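PDB 4Q1Z: putative lipoprotein from Bacteroides thetaiotaomicron, which is of unknown function but is probably a lipid-anchored cell-envelope protein of two domains, one of the DUF4876 family. Local coordinates for residues V105-Y115 with D129-S138; C341-L349 with R380-N389. One frame throughout, in Å; residues are numbered along the deposited sequence.

Contact 1. Residues V105-Y115 with D129-S138; sequences VSPLIFKEIYY and DQFYEIYNNS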
loop_
_atom_site.group_PDB
_atom_site.type_symbol
_atom_site.label_atom_id
_atom_site.label_comp_id
_atom_site.label_asym_id
_atom_site.label_seq_id
_atom_site.Cartn_x
_atom_site.Cartn_y
_atom_site.Cartn_z
ATOM N N VAL A 105 -4.702 5.073 -9.470
ATOM C CA VAL A 105 -4.673 4.818 -8.032
ATOM C C VAL A 105 -4.364 3.347 -7.741
ATOM O O VAL A 105 -5.127 2.457 -8.154
ATOM C CB VAL A 105 -6.016 5.233 -7.369
ATOM C CG1 VAL A 105 -6.117 4.705 -5.945
ATOM C CG2 VAL A 105 -6.215 6.747 -7.401
ATOM N N SER A 106 -3.258 3.106 -6.988
ATOM C CA SER A 106 -2.887 1.765 -6.517
ATOM C C SER A 106 -3.722 1.462 -5.257
ATOM O O SER A 106 -3.662 2.208 -4.286
ATOM C CB SER A 106 -1.395 1.651 -6.262
ATOM O OG SER A 106 -1.065 0.277 -6.184
ATOM N N PRO A 107 -4.608 0.450 -5.322
ATOM C CA PRO A 107 -5.553 0.211 -4.223
ATOM C C PRO A 107 -4.996 -0.009 -2.784
ATOM O O PRO A 107 -5.542 0.586 -1.836
ATOM C CB PRO A 107 -6.289 -1.044 -4.693
ATOM C CG PRO A 107 -5.424 -1.637 -5.789
ATOM C CD PRO A 107 -4.864 -0.466 -6.453
ATOM N N LEU A 108 -4.001 -0.909 -2.588
ATOM C CA LEU A 108 -3.507 -1.201 -1.244
ATOM C C LEU A 108 -2.013 -1.100 -1.236
ATOM O O LEU A 108 -1.320 -1.953 -1.798
ATOM C CB LEU A 108 -4.006 -2.578 -0.795
ATOM C CG LEU A 108 -3.670 -2.988 0.635
ATOM C CD1 LEU A 108 -4.409 -2.139 1.636
ATOM C CD2 LEU A 108 -3.851 -4.483 0.813
ATOM N N ILE A 109 -1.503 -0.021 -0.627
ATOM C CA ILE A 109 -0.062 0.277 -0.687
ATOM C C ILE A 109 0.606 0.426 0.683
ATOM O O ILE A 109 -0.070 0.607 1.704
ATOM C CB ILE A 109 0.204 1.549 -1.578
ATOM C CG1 ILE A 109 -0.699 2.774 -1.253
ATOM C CG2 ILE A 109 0.097 1.207 -3.056
ATOM C CD1 ILE A 109 -0.256 3.735 -0.085
ATOM N N PHE A 110 1.956 0.355 0.673
ATOM C CA PHE A 110 2.864 0.605 1.804
ATOM C C PHE A 110 2.922 2.110 1.980
ATOM O O PHE A 110 3.451 2.802 1.105
ATOM C CB PHE A 110 4.271 0.029 1.511
ATOM C CG PHE A 110 4.455 -1.451 1.785
ATOM C CD1 PHE A 110 4.515 -1.934 3.095
ATOM C CD2 PHE A 110 4.648 -2.351 0.741
ATOM C CE1 PHE A 110 4.701 -3.301 3.345
ATOM C CE2 PHE A 110 4.829 -3.712 0.991
ATOM C CZ PHE A 110 4.851 -4.181 2.290
ATOM N N LYS A 111 2.319 2.633 3.039
ATOM C CA LYS A 111 2.256 4.088 3.272
ATOM C C LYS A 111 3.548 4.641 3.966
ATOM O O LYS A 111 4.058 5.712 3.617
ATOM C CB LYS A 111 1.003 4.399 4.117
ATOM C CG LYS A 111 0.688 5.867 4.285
ATOM C CD LYS A 111 -0.588 6.040 5.091
ATOM C CE LYS A 111 -0.615 7.325 5.868
ATOM N NZ LYS A 111 0.479 7.391 6.860
ATOM N N GLU A 112 4.005 3.931 5.002
ATOM C CA GLU A 112 5.150 4.298 5.816
ATOM C C GLU A 112 5.815 3.030 6.267
ATOM O O GLU A 112 5.105 2.082 6.623
ATOM C CB GLU A 112 4.691 5.156 7.020
ATOM C CG GLU A 112 5.819 5.618 7.943
ATOM C CD GLU A 112 5.842 7.098 8.284
ATOM O OE1 GLU A 112 4.870 7.813 7.947
ATOM O OE2 GLU A 112 6.853 7.548 8.870
ATOM N N ILE A 113 7.176 3.005 6.241
ATOM C CA ILE A 113 8.010 1.872 6.664
ATOM C C ILE A 113 9.205 2.375 7.508
ATOM O O ILE A 113 9.910 3.308 7.102
ATOM C CB ILE A 113 8.500 1.006 5.436
ATOM C CG1 ILE A 113 7.318 0.526 4.539
ATOM C CG2 ILE A 113 9.367 -0.179 5.908
ATOM C CD1 ILE A 113 7.701 -0.108 3.164
ATOM N N TYR A 114 9.435 1.739 8.678
ATOM C CA TYR A 114 10.568 2.053 9.548
ATOM C C TYR A 114 11.289 0.748 9.847
ATOM O O TYR A 114 10.673 -0.171 10.371
ATOM C CB TYR A 114 10.104 2.802 10.792
ATOM C CG TYR A 114 11.155 2.973 11.868
ATOM C CD1 TYR A 114 12.416 3.501 11.571
ATOM C CD2 TYR A 114 10.866 2.687 13.197
ATOM C CE1 TYR A 114 13.368 3.701 12.569
ATOM C CE2 TYR A 114 11.815 2.867 14.194
ATOM C CZ TYR A 114 13.067 3.360 13.875
ATOM O OH TYR A 114 13.991 3.529 14.872
ATOM N N TYR A 115 12.576 0.639 9.446
ATOM C CA TYR A 115 13.349 -0.618 9.513
ATOM C C TYR A 115 14.783 -0.559 10.081
ATOM O O TYR A 115 15.351 -1.625 10.350
ATOM C CB TYR A 115 13.485 -1.188 8.073
ATOM C CG TYR A 115 14.166 -0.262 7.072
ATOM C CD1 TYR A 115 15.557 -0.160 7.019
ATOM C CD2 TYR A 115 13.423 0.467 6.142
ATOM C CE1 TYR A 115 16.185 0.716 6.138
ATOM C CE2 TYR A 115 14.044 1.321 5.230
ATOM C CZ TYR A 115 15.430 1.433 5.224
ATOM O OH TYR A 115 16.077 2.259 4.332
ATOM N N ASP A 129 11.906 -1.818 16.997
ATOM C CA ASP A 129 10.892 -0.791 16.733
ATOM C C ASP A 129 10.350 -0.833 15.257
ATOM O O ASP A 129 9.479 -0.033 14.914
ATOM C CB ASP A 129 11.412 0.617 17.113
ATOM C CG ASP A 129 12.797 0.990 16.612
ATOM O OD1 ASP A 129 13.371 0.220 15.793
ATOM O OD2 ASP A 129 13.274 2.093 16.960
ATOM N N GLN A 130 10.821 -1.793 14.429
ATOM C CA GLN A 130 10.413 -1.974 13.024
ATOM C C GLN A 130 8.879 -2.045 12.849
ATOM O O GLN A 130 8.207 -2.739 13.613
ATOM C CB GLN A 130 11.029 -3.261 12.426
ATOM C CG GLN A 130 12.543 -3.242 12.292
ATOM C CD GLN A 130 13.082 -4.403 11.468
ATOM O OE1 GLN A 130 12.642 -5.560 11.573
ATOM N NE2 GLN A 130 14.098 -4.123 10.663
ATOM N N PHE A 131 8.337 -1.343 11.847
ATOM C CA PHE A 131 6.911 -1.362 11.530
ATOM C C PHE A 131 6.687 -1.037 10.038
ATOM O O PHE A 131 7.540 -0.432 9.378
ATOM C CB PHE A 131 6.074 -0.439 12.456
ATOM C CG PHE A 131 6.067 1.035 12.114
ATOM C CD1 PHE A 131 5.113 1.561 11.244
ATOM C CD2 PHE A 131 7.026 1.895 12.646
ATOM C CE1 PHE A 131 5.105 2.928 10.926
ATOM C CE2 PHE A 131 7.010 3.262 12.340
ATOM C CZ PHE A 131 6.037 3.769 11.494
ATOM N N TYR A 132 5.515 -1.464 9.533
ATOM C CA TYR A 132 5.010 -1.395 8.157
ATOM C C TYR A 132 3.584 -0.937 8.213
ATOM O O TYR A 132 2.769 -1.599 8.848
ATOM C CB TYR A 132 5.078 -2.810 7.491
ATOM C CG TYR A 132 6.399 -3.516 7.712
ATOM C CD1 TYR A 132 6.600 -4.329 8.827
ATOM C CD2 TYR A 132 7.474 -3.303 6.856
ATOM C CE1 TYR A 132 7.832 -4.922 9.075
ATOM C CE2 TYR A 132 8.715 -3.882 7.102
ATOM C CZ TYR A 132 8.885 -4.709 8.202
ATOM O OH TYR A 132 10.096 -5.319 8.430
ATOM N N GLU A 133 3.287 0.219 7.628
ATOM C CA GLU A 133 1.940 0.763 7.627
ATOM C C GLU A 133 1.383 0.667 6.210
ATOM O O GLU A 133 1.960 1.196 5.276
ATOM C CB GLU A 133 1.913 2.180 8.187
ATOM C CG GLU A 133 0.529 2.795 8.227
ATOM C CD GLU A 133 0.417 4.148 8.906
ATOM O OE1 GLU A 133 1.278 4.471 9.757
ATOM O OE2 GLU A 133 -0.536 4.889 8.576
ATOM N N ILE A 134 0.283 -0.079 6.084
ATOM C CA ILE A 134 -0.514 -0.437 4.906
ATOM C C ILE A 134 -1.734 0.481 4.891
ATOM O O ILE A 134 -2.343 0.664 5.932
ATOM C CB ILE A 134 -0.854 -1.961 5.076
ATOM C CG1 ILE A 134 0.345 -2.831 4.765
ATOM C CG2 ILE A 134 -2.106 -2.445 4.360
ATOM C CD1 ILE A 134 1.080 -2.360 3.534
ATOM N N TYR A 135 -2.064 1.092 3.739
ATOM C CA TYR A 135 -3.172 2.049 3.605
ATOM C C TYR A 135 -4.154 1.650 2.502
ATOM O O TYR A 135 -3.740 1.231 1.417
ATOM C CB TYR A 135 -2.591 3.452 3.315
ATOM C CG TYR A 135 -3.568 4.614 3.175
ATOM C CD1 TYR A 135 -4.083 5.258 4.298
ATOM C CD2 TYR A 135 -3.858 5.161 1.923
ATOM C CE1 TYR A 135 -4.931 6.365 4.178
ATOM C CE2 TYR A 135 -4.714 6.258 1.789
ATOM C CZ TYR A 135 -5.235 6.868 2.921
ATOM O OH TYR A 135 -6.065 7.962 2.801
ATOM N N ASN A 136 -5.463 1.810 2.778
ATOM C CA ASN A 136 -6.493 1.589 1.775
ATOM C C ASN A 136 -6.591 2.882 0.989
ATOM O O ASN A 136 -7.173 3.873 1.464
ATOM C CB ASN A 136 -7.819 1.160 2.378
ATOM C CG ASN A 136 -8.914 0.886 1.359
ATOM O OD1 ASN A 136 -8.798 1.193 0.168
ATOM N ND2 ASN A 136 -10.009 0.296 1.804
ATOM N N ASN A 137 -5.936 2.887 -0.185
ATOM C CA ASN A 137 -5.835 4.032 -1.097
ATOM C C ASN A 137 -6.978 4.030 -2.159
ATOM O O ASN A 137 -7.095 4.971 -2.944
ATOM C CB ASN A 137 -4.455 3.954 -1.766
ATOM C CG ASN A 137 -3.846 5.244 -2.206
ATOM O OD1 ASN A 137 -3.826 6.248 -1.484
ATOM N ND2 ASN A 137 -3.265 5.212 -3.386
ATOM N N SER A 138 -7.839 2.990 -2.129
ATOM C CA SER A 138 -8.922 2.746 -3.073
ATOM C C SER A 138 -10.277 3.458 -2.716
ATOM O O SER A 138 -10.426 4.099 -1.664
ATOM C CB SER A 138 -9.131 1.238 -3.228
ATOM O OG SER A 138 -10.073 0.676 -2.327
HETATM O O HOH W 1 2.258 6.913 8.754
#

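Contact 2. Residues C341-L349 with R380-N389; sequences CGLGIARKL and RGVVPVMRRN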
loop_
_atom_site.group_PDB
_atom_site.type_symbol
_atom_site.label_atom_id
_atom_site.label_comp_id
_atom_site.label_asym_id
_atom_site.label_seq_id
_atom_site.Cartn_x
_atom_site.Cartn_y
_atom_site.Cartn_z
ATOM N N CYS A 341 19.642 4.936 12.926
ATOM C CA CYS A 341 19.547 6.393 12.942
ATOM C C CYS A 341 18.138 6.876 13.322
ATOM O O CYS A 341 17.936 8.082 13.500
ATOM C CB CYS A 341 20.023 7.008 11.627
ATOM S SG CYS A 341 19.059 6.540 10.181
ATOM N N GLY A 342 17.212 5.933 13.501
ATOM C CA GLY A 342 15.836 6.192 13.907
ATOM C C GLY A 342 15.029 6.946 12.883
ATOM O O GLY A 342 14.156 7.725 13.253
ATOM N N LEU A 343 15.342 6.747 11.591
ATOM C CA LEU A 343 14.667 7.400 10.473
ATOM C C LEU A 343 14.068 6.368 9.533
ATOM O O LEU A 343 14.617 5.270 9.335
ATOM C CB LEU A 343 15.621 8.336 9.698
ATOM C CG LEU A 343 16.375 9.425 10.503
ATOM C CD1 LEU A 343 17.299 10.220 9.607
ATOM C CD2 LEU A 343 15.428 10.361 11.247
ATOM N N GLY A 344 12.936 6.736 8.952
ATOM C CA GLY A 344 12.241 5.861 8.033
ATOM C C GLY A 344 11.985 6.481 6.683
ATOM O O GLY A 344 12.652 7.441 6.281
ATOM N N ILE A 345 11.008 5.901 5.980
ATOM C CA ILE A 345 10.568 6.285 4.645
ATOM C C ILE A 345 9.031 6.447 4.678
ATOM O O ILE A 345 8.325 5.722 5.383
ATOM C CB ILE A 345 11.066 5.269 3.552
ATOM C CG1 ILE A 345 10.585 3.821 3.832
ATOM C CG2 ILE A 345 12.616 5.342 3.351
ATOM C CD1 ILE A 345 10.564 2.894 2.687
ATOM N N ALA A 346 8.528 7.435 3.959
ATOM C CA ALA A 346 7.105 7.711 3.928
ATOM C C ALA A 346 6.657 7.967 2.481
ATOM O O ALA A 346 7.303 8.724 1.769
ATOM C CB ALA A 346 6.793 8.910 4.830
ATOM N N ARG A 347 5.577 7.318 2.039
ATOM C CA ARG A 347 5.048 7.492 0.677
ATOM C C ARG A 347 4.508 8.909 0.503
ATOM O O ARG A 347 3.866 9.446 1.416
ATOM C CB ARG A 347 3.961 6.456 0.401
ATOM C CG ARG A 347 3.611 6.246 -1.045
ATOM C CD ARG A 347 3.162 4.809 -1.296
ATOM N NE ARG A 347 3.674 4.411 -2.600
ATOM C CZ ARG A 347 4.204 3.242 -2.897
ATOM N NH1 ARG A 347 4.210 2.266 -2.007
ATOM N NH2 ARG A 347 4.715 3.030 -4.093
ATOM N N LYS A 348 4.823 9.526 -0.655
ATOM C CA LYS A 348 4.402 10.877 -1.029
ATOM C C LYS A 348 2.947 10.882 -1.392
ATOM O O LYS A 348 2.450 9.905 -1.945
ATOM C CB LYS A 348 5.218 11.408 -2.231
ATOM C CG LYS A 348 6.669 11.746 -1.932
ATOM C CD LYS A 348 7.379 12.119 -3.234
ATOM C CE LYS A 348 8.879 12.140 -3.086
ATOM N NZ LYS A 348 9.536 12.261 -4.409
ATOM N N LEU A 349 2.278 12.002 -1.120
ATOM C CA LEU A 349 0.885 12.236 -1.464
ATOM C C LEU A 349 0.770 12.555 -2.939
ATOM O O LEU A 349 1.664 13.197 -3.496
ATOM C CB LEU A 349 0.344 13.416 -0.644
ATOM C CG LEU A 349 0.128 13.177 0.837
ATOM C CD1 LEU A 349 0.074 14.486 1.587
ATOM C CD2 LEU A 349 -1.130 12.440 1.074
ATOM N N ARG A 380 12.585 10.198 1.970
ATOM C CA ARG A 380 13.639 9.476 2.669
ATOM C C ARG A 380 14.145 10.193 3.910
ATOM O O ARG A 380 14.250 11.422 3.915
ATOM C CB ARG A 380 14.813 9.266 1.722
ATOM C CG ARG A 380 14.507 8.355 0.560
ATOM C CD ARG A 380 15.730 8.157 -0.278
ATOM N NE ARG A 380 16.162 9.398 -0.917
ATOM C CZ ARG A 380 15.746 9.813 -2.110
ATOM N NH1 ARG A 380 14.865 9.095 -2.803
ATOM N NH2 ARG A 380 16.211 10.943 -2.621
ATOM N N GLY A 381 14.497 9.402 4.924
ATOM C CA GLY A 381 15.047 9.873 6.189
ATOM C C GLY A 381 14.132 10.747 7.022
ATOM O O GLY A 381 14.602 11.699 7.643
ATOM N N VAL A 382 12.826 10.430 7.037
ATOM C CA VAL A 382 11.811 11.137 7.832
ATOM C C VAL A 382 11.833 10.605 9.272
ATOM O O VAL A 382 12.285 9.484 9.503
ATOM C CB VAL A 382 10.376 11.020 7.232
ATOM C CG1 VAL A 382 10.285 11.646 5.857
ATOM C CG2 VAL A 382 9.880 9.575 7.201
ATOM N N VAL A 383 11.328 11.382 10.230
ATOM C CA VAL A 383 11.190 10.863 11.585
ATOM C C VAL A 383 9.950 9.966 11.534
ATOM O O VAL A 383 8.891 10.475 11.139
ATOM C CB VAL A 383 11.104 11.954 12.681
ATOM C CG1 VAL A 383 10.757 11.337 14.033
ATOM C CG2 VAL A 383 12.409 12.742 12.769
ATOM N N PRO A 384 10.053 8.640 11.875
ATOM C CA PRO A 384 8.874 7.755 11.773
ATOM C C PRO A 384 7.683 8.251 12.565
ATOM O O PRO A 384 7.843 8.767 13.674
ATOM C CB PRO A 384 9.392 6.423 12.310
ATOM C CG PRO A 384 10.837 6.478 12.013
ATOM C CD PRO A 384 11.227 7.873 12.329
ATOM N N VAL A 385 6.503 8.185 11.927
ATOM C CA VAL A 385 5.212 8.568 12.509
ATOM C C VAL A 385 4.213 7.473 12.180
ATOM O O VAL A 385 4.201 6.986 11.052
ATOM C CB VAL A 385 4.714 9.976 12.045
ATOM C CG1 VAL A 385 3.275 10.240 12.489
ATOM C CG2 VAL A 385 5.631 11.092 12.559
HETATM N N MSE A 386 3.383 7.077 13.166
HETATM C CA MSE A 386 2.310 6.099 12.962
HETATM C C MSE A 386 0.993 6.831 12.683
HETATM O O MSE A 386 0.609 7.720 13.461
HETATM C CB MSE A 386 2.172 5.176 14.164
HETATM C CG MSE A 386 3.060 3.954 14.070
HETATM SE SE MSE A 386 3.221 3.153 15.810
HETATM C CE MSE A 386 1.519 2.275 16.034
ATOM N N ARG A 387 0.310 6.464 11.565
ATOM C CA ARG A 387 -0.954 7.049 11.111
ATOM C C ARG A 387 -0.744 8.555 10.775
ATOM O O ARG A 387 -1.529 9.423 11.165
ATOM C CB ARG A 387 -2.094 6.813 12.136
ATOM C CG ARG A 387 -2.480 5.339 12.286
ATOM C CD ARG A 387 -3.479 5.105 13.398
ATOM N NE ARG A 387 -3.505 3.693 13.779
ATOM C CZ ARG A 387 -2.949 3.191 14.876
ATOM N NH1 ARG A 387 -2.369 3.992 15.759
ATOM N NH2 ARG A 387 -3.002 1.888 15.119
ATOM N N ARG A 388 0.334 8.845 10.027
ATOM C CA ARG A 388 0.672 10.195 9.576
ATOM C C ARG A 388 -0.425 10.696 8.624
ATOM O O ARG A 388 -1.066 9.876 7.957
ATOM C CB ARG A 388 2.056 10.199 8.882
ATOM C CG ARG A 388 2.646 11.593 8.648
ATOM C CD ARG A 388 3.768 11.602 7.634
ATOM N NE ARG A 388 4.892 10.765 8.052
ATOM C CZ ARG A 388 5.934 11.188 8.761
ATOM N NH1 ARG A 388 6.013 12.457 9.149
ATOM N NH2 ARG A 388 6.906 10.349 9.083
ATOM N N ASN A 389 -0.643 12.035 8.579
ATOM C CA ASN A 389 -1.647 12.734 7.756
ATOM C C ASN A 389 -3.053 12.183 7.995
ATOM O O ASN A 389 -3.789 11.944 7.033
ATOM C CB ASN A 389 -1.327 12.689 6.241
ATOM C CG ASN A 389 0.104 12.890 5.857
ATOM O OD1 ASN A 389 0.798 13.774 6.364
ATOM N ND2 ASN A 389 0.557 12.098 4.898
#

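Contact 1. Residues V105-Y115 with D129-S138
Tyr114 and Phe131 form one hydrogen-bonded pair of an antiparallel two-strand unit, 108-114 against 131-136, inside the larger mixed sheet. Tyr114 N to Phe131 O spans 3.0 Å and is almost straight (176° at the hydrogen). Between Phe110 and Glu112 the register slips by one, because Lys111 and Glu112 both face Glu133: a classic beta bulge, in which Lys111 N bonds Glu133 O at 2.7 Å and Glu112 N only weakly. The bulge adds a basic side chain to the face carrying Glu112 and Glu133. Lys111 runs alongside Glu133 and bends at its last torsion (chi4 -62°), placing NZ 3.2 Å from Glu133 OE2, above the carboxylate plane, in a salt bridge; Ser195 also bonds that oxygen, and NZ lies close to the backbone oxygen of Arg388. A water joins Glu112 OE1 to Glu133 OE1; Glu112 OE2 is salt-bridged to Arg388. The other face is mainly apolar round Phe110 and Ile134: Ile134 CD1 sits 3.9 Å from the centroid of the Phe110 ring, a CH-pi contact, while Ile134 CG2 meets Leu108 CD1. At the far end, Tyr114 swings CG away from its own backbone N (chi1 170°), which carries the phenol to Asp129; Tyr114 OH donates to Asp129 OD2 over 2.6 Å, from above the carboxylate plane. Phe131 CD2 lies at the edge of the Tyr114 ring, and Phe131 CE2 approaches Tyr114 CB to 3.5 Å. A phenylalanine in place of Tyr114 would probably keep much of this ring packing but leave Asp129 OD2 without its phenol donor, dependent on Ser118 and Ser214. The Phe110 and Ile134 side is mostly hydrocarbon, while the other mixes rings with buried carboxylates, where paired charge and hydroxyl donors probably offset the cost of burial.

Contact 2. Residues C341-L349 with R380-N389
Gly344 pairs with Val382 in an antiparallel arrangement at the margin of the mixed sheet, and a G1 beta bulge forms where Gly381 and Val382 both face Gly344. Gly381 has the positive phi (63°) expected at the first position of such a bulge. The two pair bonds differ: Gly344 N reaches Val382 O in the carbonyl plane at 2.9 Å, whereas Val382 N meets Gly344 O from above its plane, at 3.1 Å. Packing is tight here. Pro384 CD lies 3.1 Å from Gly342 O, and a side chain on Gly344 would point at Pro384 CG and crowd the ring. With Val382 CG1 anti to the carbonyl carbon (chi1 -62°), CG2 falls between the backbone N and the carbonyl carbon, leans over Gly344 O and touches Ala346 CB at 3.9 Å. The outer side is looser: Leu343 CD2 meets the exposed Val383 only at CG2. Past Ala346 the chains separate, Leu349 CA and Asn389 CA being 9.6 Å apart; Leu349 CD1 comes to 4.1 Å from Asn389 ND2, which bonds Tyr368. Arg388, whose main partner is Glu112, folds back within its own segment, its NH2 donating to Val383 O at 2.9 Å while Val385 CB covers one guanidinium face.

How the contacts relate
Strand 344-347 lies beside strand 108-114, so both contacts belong to one sheet: contact 1 is near the centre of the chain and almost wholly buried, contact 2 at the sheet margin and only partly buried, and the two contact centres lie about 11 Å apart. Contact 1 buries 1124 Å² against 473 Å² for contact 2, and joins its strands through many backbone bonds, whereas contact 2 has one bonded pair. A probable hydrogen bond from Arg347 N to Lys111 O, 2.7 Å, joins the neighbouring strands. Their chemistries join directly where Arg388 NH2 of contact 2 forms a salt bridge with Glu112 OE2 of contact 1, 2.8 Å apart, bringing a positive charge to the carboxylate-rich face.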